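Local coordinates for STING-associated CdnE c-di-GMP synthase (Flavobacteriaceae, PDB 6WT8), which probably makes the second messenger cyclic di-GMP from GTP, as a CD-NTase enzyme working with a STING receptor in bacterial CBASS antiphage defence, at residues A[3-8]-A[45-50]; A[23-28]-A[54-59]; A[95-100]-A[259-264]. One frame throughout, in Å; residues are numbered along the deposited sequence.

The three contacts tie helices 46-56 and 253-266 to the chain's N-terminal region and to the loop that follows strand 85-90. Helix 46-56 serves both contact 1, at its first turn, and contact 2, at its last, their centres about 16 Å apart. Contact 3 lies deeper, its centre about 12 Å from that of contact 2 and 17 Å from that of contact 1, and it touches both. The amide of Asn262 reaches Ser54 O, with ND2 2.9 Å from that oxygen, in a probable hydrogen bond, while Ile263 CD1 packs 3.3 Å from Tyr50 OH. Of the three, contact 3 involves the loop expected, from the family, to border the nucleotidyltransferase active site.

Contact 1: residues A[3-8]-A[45-50]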
# COMPACT_ATOMS: atom_id res chain seq x y z
N LYS A 3 24.18 7.24 -16.06
CA LYS A 3 23.75 6.25 -15.08
C LYS A 3 24.59 4.99 -15.17
O LYS A 3 24.89 4.51 -16.27
CB LYS A 3 22.28 5.90 -15.29
CG LYS A 3 21.35 7.06 -14.86
CD LYS A 3 19.90 6.87 -15.27
CE LYS A 3 19.16 5.99 -14.27
NZ LYS A 3 19.22 6.44 -12.79
N ASN A 4 24.94 4.44 -14.01
CA ASN A 4 25.73 3.21 -13.93
C ASN A 4 24.75 2.08 -13.62
O ASN A 4 24.42 1.85 -12.45
CB ASN A 4 26.80 3.34 -12.85
CG ASN A 4 27.73 2.15 -12.80
OD1 ASN A 4 27.37 1.05 -13.18
ND2 ASN A 4 28.94 2.38 -12.30
N TYR A 5 24.32 1.35 -14.65
CA TYR A 5 23.27 0.35 -14.42
C TYR A 5 23.79 -0.87 -13.70
O TYR A 5 23.05 -1.54 -12.97
CB TYR A 5 22.59 -0.01 -15.73
CG TYR A 5 21.77 1.13 -16.23
CD1 TYR A 5 20.57 1.44 -15.65
CD2 TYR A 5 22.26 1.96 -17.22
CE1 TYR A 5 19.85 2.55 -16.07
CE2 TYR A 5 21.54 3.02 -17.69
CZ TYR A 5 20.33 3.32 -17.11
OH TYR A 5 19.64 4.42 -17.60
N LEU A 6 25.07 -1.19 -13.86
CA LEU A 6 25.65 -2.29 -13.09
C LEU A 6 25.55 -2.03 -11.60
O LEU A 6 25.15 -2.90 -10.82
CB LEU A 6 27.11 -2.51 -13.52
CG LEU A 6 27.75 -3.64 -12.73
CD1 LEU A 6 26.98 -4.88 -13.13
CD2 LEU A 6 29.22 -3.80 -13.07
N GLU A 7 25.90 -0.81 -11.17
CA GLU A 7 25.79 -0.47 -9.76
C GLU A 7 24.33 -0.48 -9.31
O GLU A 7 24.02 -0.93 -8.21
CB GLU A 7 26.44 0.89 -9.51
CG GLU A 7 26.47 1.29 -8.04
CD GLU A 7 27.37 2.51 -7.76
OE1 GLU A 7 27.74 3.23 -8.72
OE2 GLU A 7 27.70 2.72 -6.56
N LEU A 8 23.43 -0.00 -10.17
CA LEU A 8 22.01 0.02 -9.84
C LEU A 8 21.46 -1.39 -9.69
O LEU A 8 20.69 -1.67 -8.76
CB LEU A 8 21.21 0.81 -10.88
CG LEU A 8 21.39 2.33 -10.81
CD1 LEU A 8 20.79 3.01 -12.08
CD2 LEU A 8 20.81 2.84 -9.49
N SER A 45 20.33 -6.12 -22.05
CA SER A 45 21.12 -4.93 -21.72
C SER A 45 21.06 -4.64 -20.23
O SER A 45 20.10 -5.01 -19.52
CB SER A 45 20.65 -3.72 -22.52
OG SER A 45 19.37 -3.27 -22.08
N ASP A 46 22.09 -3.95 -19.72
CA ASP A 46 22.09 -3.61 -18.30
C ASP A 46 20.89 -2.74 -17.94
O ASP A 46 20.27 -2.96 -16.89
CB ASP A 46 23.38 -2.88 -17.88
CG ASP A 46 24.60 -3.81 -17.81
OD1 ASP A 46 24.45 -5.05 -17.94
OD2 ASP A 46 25.72 -3.29 -17.62
N VAL A 47 20.51 -1.79 -18.81
CA VAL A 47 19.37 -0.92 -18.46
C VAL A 47 18.08 -1.74 -18.38
O VAL A 47 17.26 -1.57 -17.46
CB VAL A 47 19.24 0.26 -19.45
CG1 VAL A 47 19.18 -0.15 -20.93
CG2 VAL A 47 18.03 1.14 -19.10
N SER A 48 17.90 -2.67 -19.32
CA SER A 48 16.72 -3.54 -19.28
C SER A 48 16.72 -4.42 -18.04
O SER A 48 15.67 -4.63 -17.41
CB SER A 48 16.67 -4.42 -20.52
OG SER A 48 15.68 -5.41 -20.29
N ILE A 49 17.86 -5.01 -17.68
CA ILE A 49 17.89 -5.83 -16.47
C ILE A 49 17.54 -5.01 -15.23
O ILE A 49 16.81 -5.47 -14.33
CB ILE A 49 19.27 -6.51 -16.34
CG1 ILE A 49 19.45 -7.47 -17.50
CG2 ILE A 49 19.39 -7.24 -15.04
CD1 ILE A 49 20.92 -7.92 -17.61
N TYR A 50 18.07 -3.79 -15.16
CA TYR A 50 17.70 -2.92 -14.05
C TYR A 50 16.19 -2.70 -14.00
O TYR A 50 15.58 -2.74 -12.92
CB TYR A 50 18.42 -1.58 -14.19
CG TYR A 50 17.98 -0.54 -13.18
CD1 TYR A 50 18.13 -0.75 -11.81
CD2 TYR A 50 17.40 0.64 -13.61
CE1 TYR A 50 17.71 0.24 -10.83
CE2 TYR A 50 16.99 1.64 -12.65
CZ TYR A 50 17.15 1.41 -11.30
OH TYR A 50 16.78 2.35 -10.32
O HOH W 1 17.44 4.89 -11.42
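Tyr5 and Tyr50 meet where two helices, 5-16 and 46-56, pack first turn against first turn, each started by an N-cap residue, Asn4 and Ser45. The tight part is aromatic. Val47 lies alongside the Tyr5 ring and covers one face, its CB 3.9 Å from the ring centroid and almost on the normal, while its CG2 comes 3.7 Å from Tyr5 CZ. The edge of the same ring receives Tyr50, with Tyr50 CD2 3.9 Å from Tyr5 CD1; the two rings are inclined at 50°. Tyr50, its CG anti to the backbone N (chi1 173°), carries its ring to the Leu8 side chain, where Leu8 CB sits over one face, 3.5 Å from Tyr50 CE1. Cutting Tyr50 back to an alanine is likely to deprive Leu8 CB and the Tyr5 edge of this aromatic partner, and the Lys3 water of its second bond. Toward solvent the contact slackens: Asp46 and Leu6 are exposed, and Asp46 OD2 stays 4.4 Å from Leu6 CB. The hydroxyl of the buried Tyr5 is hydrogen-bonded to Asp356, and Lys3 forms a salt bridge with Glu349. One water joins the segments, 2.7 Å from Lys3 NZ and 2.8 Å from Tyr50 OH.

Contact 2: residues A[23-28]-A[54-59]; sequences MTKMYS and SMKGVA
Met23 curls at both of its outer torsions (chi2 -73°, chi3 -72°), and this double bend brings its methyl group onto the C-terminal end of helix 46-56, where Lys56 by contrast stretches a chain extended beyond CG the other way, along residues 24-26. The contact is thus a helix terminus with its exit loop, packed against the nearly antiparallel chain that leads into helix 27-31. Gly57 breaks the helix with positive phi (79°), and the methyl lies beside the carbonyl oxygens of Gly57 and Val58: Met23 CE is 3.5 Å from Gly57 O and 3.7 Å from Val58 O. Selenium atom SE of the same residue, a selenomethionine like residues 26 and 55, rests on Ala59, 3.8 Å from Ala59 CA. At the other end of the contact Met26, bent only at its last torsion, crosses Met55 at about a right angle, its SE 3.8 Å from Met55 SE. This buried pair also meets Asn255 of helix 253-266 and the loop residue Tyr298. Between the two ends runs Lys56. Its aliphatic chain passes Thr24 O, with Lys56 CE 3.9 Å from that oxygen, and carries the ammonium group to Glu29, whose carboxylate also takes the Met26 backbone N-H. A water also joins the two segments, accepting from Lys56 NZ at 2.7 Å and donating to Met23 O at 2.8 Å.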
# COMPACT_ATOMS: atom_id res chain seq x y z
N MSE A 23 13.09 -15.82 -10.10
CA MSE A 23 11.90 -14.94 -9.99
C MSE A 23 11.04 -15.29 -11.18
O MSE A 23 11.55 -15.60 -12.23
CB MSE A 23 12.27 -13.46 -10.03
CG MSE A 23 13.27 -13.04 -8.95
SE MSE A 23 12.35 -13.01 -7.24
CE MSE A 23 11.20 -11.42 -7.42
N THR A 24 9.71 -15.20 -11.02
CA THR A 24 8.84 -15.42 -12.18
C THR A 24 9.00 -14.30 -13.19
O THR A 24 8.93 -13.12 -12.84
CB THR A 24 7.39 -15.48 -11.71
OG1 THR A 24 7.28 -16.50 -10.70
CG2 THR A 24 6.44 -15.78 -12.88
N LYS A 25 9.24 -14.68 -14.44
CA LYS A 25 9.37 -13.68 -15.49
C LYS A 25 8.02 -13.02 -15.74
O LYS A 25 6.96 -13.65 -15.64
CB LYS A 25 9.85 -14.32 -16.79
CG LYS A 25 11.26 -14.89 -16.75
CD LYS A 25 11.54 -15.48 -18.15
CE LYS A 25 12.85 -16.21 -18.27
NZ LYS A 25 13.10 -16.41 -19.77
N MSE A 26 8.07 -11.74 -16.06
CA MSE A 26 6.87 -11.09 -16.54
C MSE A 26 6.50 -11.70 -17.87
O MSE A 26 7.36 -12.01 -18.71
CB MSE A 26 7.08 -9.60 -16.71
CG MSE A 26 7.34 -8.93 -15.38
SE MSE A 26 7.86 -7.00 -15.57
CE MSE A 26 9.62 -7.25 -16.23
N TYR A 27 5.21 -11.84 -18.10
CA TYR A 27 4.81 -12.56 -19.31
C TYR A 27 5.22 -11.82 -20.58
O TYR A 27 5.54 -12.46 -21.58
CB TYR A 27 3.30 -12.81 -19.34
CG TYR A 27 2.88 -14.09 -18.65
CD1 TYR A 27 3.67 -14.66 -17.66
CD2 TYR A 27 1.69 -14.74 -19.01
CE1 TYR A 27 3.30 -15.84 -17.04
CE2 TYR A 27 1.31 -15.91 -18.40
CZ TYR A 27 2.11 -16.45 -17.42
OH TYR A 27 1.73 -17.63 -16.82
N SER A 28 5.26 -10.48 -20.55
CA SER A 28 5.62 -9.79 -21.78
C SER A 28 7.06 -10.05 -22.13
O SER A 28 7.43 -9.87 -23.29
CB SER A 28 5.36 -8.28 -21.68
OG SER A 28 6.18 -7.61 -20.68
N SER A 54 13.80 -4.05 -11.01
CA SER A 54 13.07 -3.01 -10.28
C SER A 54 11.56 -3.24 -10.34
O SER A 54 10.85 -2.90 -9.39
CB SER A 54 13.38 -1.64 -10.85
OG SER A 54 14.71 -1.24 -10.55
N MSE A 55 11.05 -3.78 -11.43
CA MSE A 55 9.63 -4.07 -11.60
C MSE A 55 9.23 -5.30 -10.80
O MSE A 55 8.11 -5.35 -10.30
CB MSE A 55 9.27 -4.26 -13.08
CG MSE A 55 9.21 -2.92 -13.77
SE MSE A 55 8.63 -3.25 -15.62
CE MSE A 55 8.56 -1.47 -16.05
N LYS A 56 10.08 -6.32 -10.72
CA LYS A 56 9.63 -7.60 -10.15
C LYS A 56 9.56 -7.60 -8.63
O LYS A 56 8.81 -8.43 -8.06
CB LYS A 56 10.54 -8.73 -10.63
CG LYS A 56 10.30 -9.02 -12.08
CD LYS A 56 11.34 -10.03 -12.58
CE LYS A 56 11.16 -10.17 -14.06
NZ LYS A 56 12.25 -11.02 -14.69
N GLY A 57 10.30 -6.73 -7.94
CA GLY A 57 10.19 -6.64 -6.48
C GLY A 57 10.94 -7.73 -5.71
O GLY A 57 11.98 -8.27 -6.14
N VAL A 58 10.43 -8.01 -4.52
CA VAL A 58 11.13 -8.79 -3.50
C VAL A 58 10.91 -10.28 -3.71
O VAL A 58 9.80 -10.73 -4.06
CB VAL A 58 10.62 -8.32 -2.11
CG1 VAL A 58 11.08 -9.20 -0.98
CG2 VAL A 58 11.07 -6.83 -1.86
N ALA A 59 11.96 -11.06 -3.46
CA ALA A 59 11.85 -12.51 -3.53
C ALA A 59 10.73 -13.02 -2.60
O ALA A 59 10.55 -12.52 -1.47
CB ALA A 59 13.19 -13.18 -3.18
O HOH W 2 12.66 -13.49 -13.68

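Contact 3: residues A[95-100]-A[259-264]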
# COMPACT_ATOMS: atom_id res chain seq x y z
N THR A 95 -0.01 -6.04 -0.85
CA THR A 95 -0.14 -6.00 -2.32
C THR A 95 1.12 -6.43 -3.02
O THR A 95 1.22 -6.29 -4.25
CB THR A 95 -0.53 -4.58 -2.76
OG1 THR A 95 0.36 -3.64 -2.18
CG2 THR A 95 -1.97 -4.20 -2.31
N ASN A 96 2.12 -6.89 -2.26
CA ASN A 96 3.44 -7.21 -2.80
C ASN A 96 4.02 -6.05 -3.58
O ASN A 96 4.73 -6.27 -4.59
CB ASN A 96 3.40 -8.47 -3.70
CG ASN A 96 4.80 -8.98 -4.01
OD1 ASN A 96 5.70 -8.87 -3.15
ND2 ASN A 96 5.02 -9.51 -5.27
N THR A 97 3.77 -4.80 -3.11
CA THR A 97 4.37 -3.65 -3.78
C THR A 97 5.51 -3.06 -2.97
O THR A 97 5.99 -1.98 -3.29
CB THR A 97 3.32 -2.59 -4.11
OG1 THR A 97 2.59 -2.27 -2.91
CG2 THR A 97 2.39 -3.15 -5.21
N HIS A 98 5.95 -3.76 -1.93
CA HIS A 98 7.15 -3.33 -1.25
C HIS A 98 8.38 -3.61 -2.11
O HIS A 98 8.38 -4.45 -3.00
CB HIS A 98 7.29 -4.03 0.12
CG HIS A 98 7.32 -5.54 0.03
ND1 HIS A 98 6.33 -6.25 -0.58
CD2 HIS A 98 8.18 -6.45 0.55
CE1 HIS A 98 6.59 -7.55 -0.49
NE2 HIS A 98 7.68 -7.69 0.23
N ILE A 99 9.48 -2.89 -1.82
CA ILE A 99 10.73 -3.08 -2.56
C ILE A 99 11.91 -3.39 -1.65
O ILE A 99 13.05 -3.53 -2.15
CB ILE A 99 11.07 -1.86 -3.46
CG1 ILE A 99 11.22 -0.62 -2.64
CG2 ILE A 99 9.97 -1.67 -4.51
CD1 ILE A 99 12.14 0.48 -3.33
N LEU A 100 11.68 -3.53 -0.34
CA LEU A 100 12.76 -3.94 0.57
C LEU A 100 12.42 -5.28 1.19
O LEU A 100 11.32 -5.46 1.73
CB LEU A 100 12.99 -2.91 1.70
CG LEU A 100 13.13 -1.45 1.30
CD1 LEU A 100 13.32 -0.53 2.53
CD2 LEU A 100 14.25 -1.27 0.32
N PHE A 259 8.59 -0.30 -9.83
CA PHE A 259 9.61 0.41 -10.61
C PHE A 259 9.77 1.83 -10.12
O PHE A 259 10.88 2.26 -9.84
CB PHE A 259 9.20 0.39 -12.09
CG PHE A 259 10.13 1.13 -13.00
CD1 PHE A 259 11.40 0.70 -13.21
CD2 PHE A 259 9.66 2.18 -13.73
CE1 PHE A 259 12.27 1.40 -14.08
CE2 PHE A 259 10.51 2.86 -14.60
CZ PHE A 259 11.81 2.44 -14.80
N LEU A 260 8.66 2.58 -9.99
CA LEU A 260 8.82 3.98 -9.57
C LEU A 260 9.39 4.08 -8.15
O LEU A 260 10.17 4.99 -7.84
CB LEU A 260 7.48 4.74 -9.65
CG LEU A 260 6.96 5.29 -10.96
CD1 LEU A 260 5.85 6.33 -10.57
CD2 LEU A 260 8.07 5.96 -11.78
N LYS A 261 8.98 3.17 -7.25
CA LYS A 261 9.54 3.16 -5.90
C LYS A 261 11.05 2.93 -5.93
O LYS A 261 11.80 3.61 -5.21
CB LYS A 261 8.85 2.10 -5.04
CG LYS A 261 7.45 2.46 -4.60
CD LYS A 261 6.98 1.34 -3.66
CE LYS A 261 5.59 1.52 -3.23
NZ LYS A 261 5.42 0.53 -2.07
N ASN A 262 11.51 2.03 -6.79
CA ASN A 262 12.95 1.79 -6.90
C ASN A 262 13.65 3.01 -7.47
O ASN A 262 14.76 3.35 -7.02
CB ASN A 262 13.21 0.55 -7.79
CG ASN A 262 13.24 -0.76 -6.96
OD1 ASN A 262 14.08 -0.89 -6.07
ND2 ASN A 262 12.31 -1.68 -7.21
N ILE A 263 13.10 3.61 -8.52
CA ILE A 263 13.73 4.82 -9.09
C ILE A 263 13.83 5.90 -8.02
O ILE A 263 14.86 6.55 -7.87
CB ILE A 263 12.94 5.34 -10.30
CG1 ILE A 263 12.93 4.33 -11.44
CG2 ILE A 263 13.44 6.71 -10.79
CD1 ILE A 263 14.21 3.72 -11.78
N LYS A 264 12.75 6.10 -7.25
CA LYS A 264 12.82 7.13 -6.21
C LYS A 264 13.90 6.82 -5.18
O LYS A 264 14.66 7.72 -4.71
CB LYS A 264 11.44 7.27 -5.52
CG LYS A 264 11.40 8.57 -4.69
CD LYS A 264 9.95 8.88 -4.23
CE LYS A 264 9.48 7.90 -3.15
NZ LYS A 264 9.96 8.31 -1.76
O HOH W 3 2.70 0.33 -2.32
O HOH W 4 14.71 -2.90 -4.33
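The loop between strands 85-90 and 106-112 carries, as in other nucleotidyltransferases of this superfamily, a Gly-Ser motif near its start and leads to the metal-binding acidic strand; its residues 95-100 pack here against helix 253-266 through Thr97 and Ile99. Thr97 and His98 touch Ser92, which places the contact next to the probable active-site motif. Lys261 carries the polar half. With its chain extended beyond CG it reaches across to the loop and donates from NZ to Thr97 O at 2.8 Å, the nitrogen standing 53° out of the carbonyl plane and not on a lone pair. The aliphatic end follows along, Lys261 CE coming 3.5 Å from the same oxygen. A water held by Lys261 NZ also meets Thr97 OG1, at 2.7 Å from each, and Thr97 OG1 is hydrogen-bonded to Thr95 OG1; the Thr97 hydroxyl thus has two hydrogen-bond partners, the Thr95 hydroxyl and the water.

Ile99 makes the apolar half. Chi1 of 60° sets its CG1 between the backbone N and the carbonyl carbon, and the two branches spread over the Asn262 amide: Ile99 CD1 is 3.6 Å from Asn262 OD1, and Ile99 CG2 3.6 Å from Asn262 ND2. CG2 and CD1 also touch Lys261 CB. This amide is held firmly in rotation, its ND2 and OD1 engaged by Ser54 and Arg15, so that a buried polar group is satisfied while Ile99 packs on it. Nearer the N-terminus of the same helix, Arg258 and Lys254 donate to the carbonyls of Asn96 and Thr95. At the Ile99 end of the loop segment a second water donates to both Asn262 OD1, 2.7 Å away, and Ile99 O, 2.8 Å away.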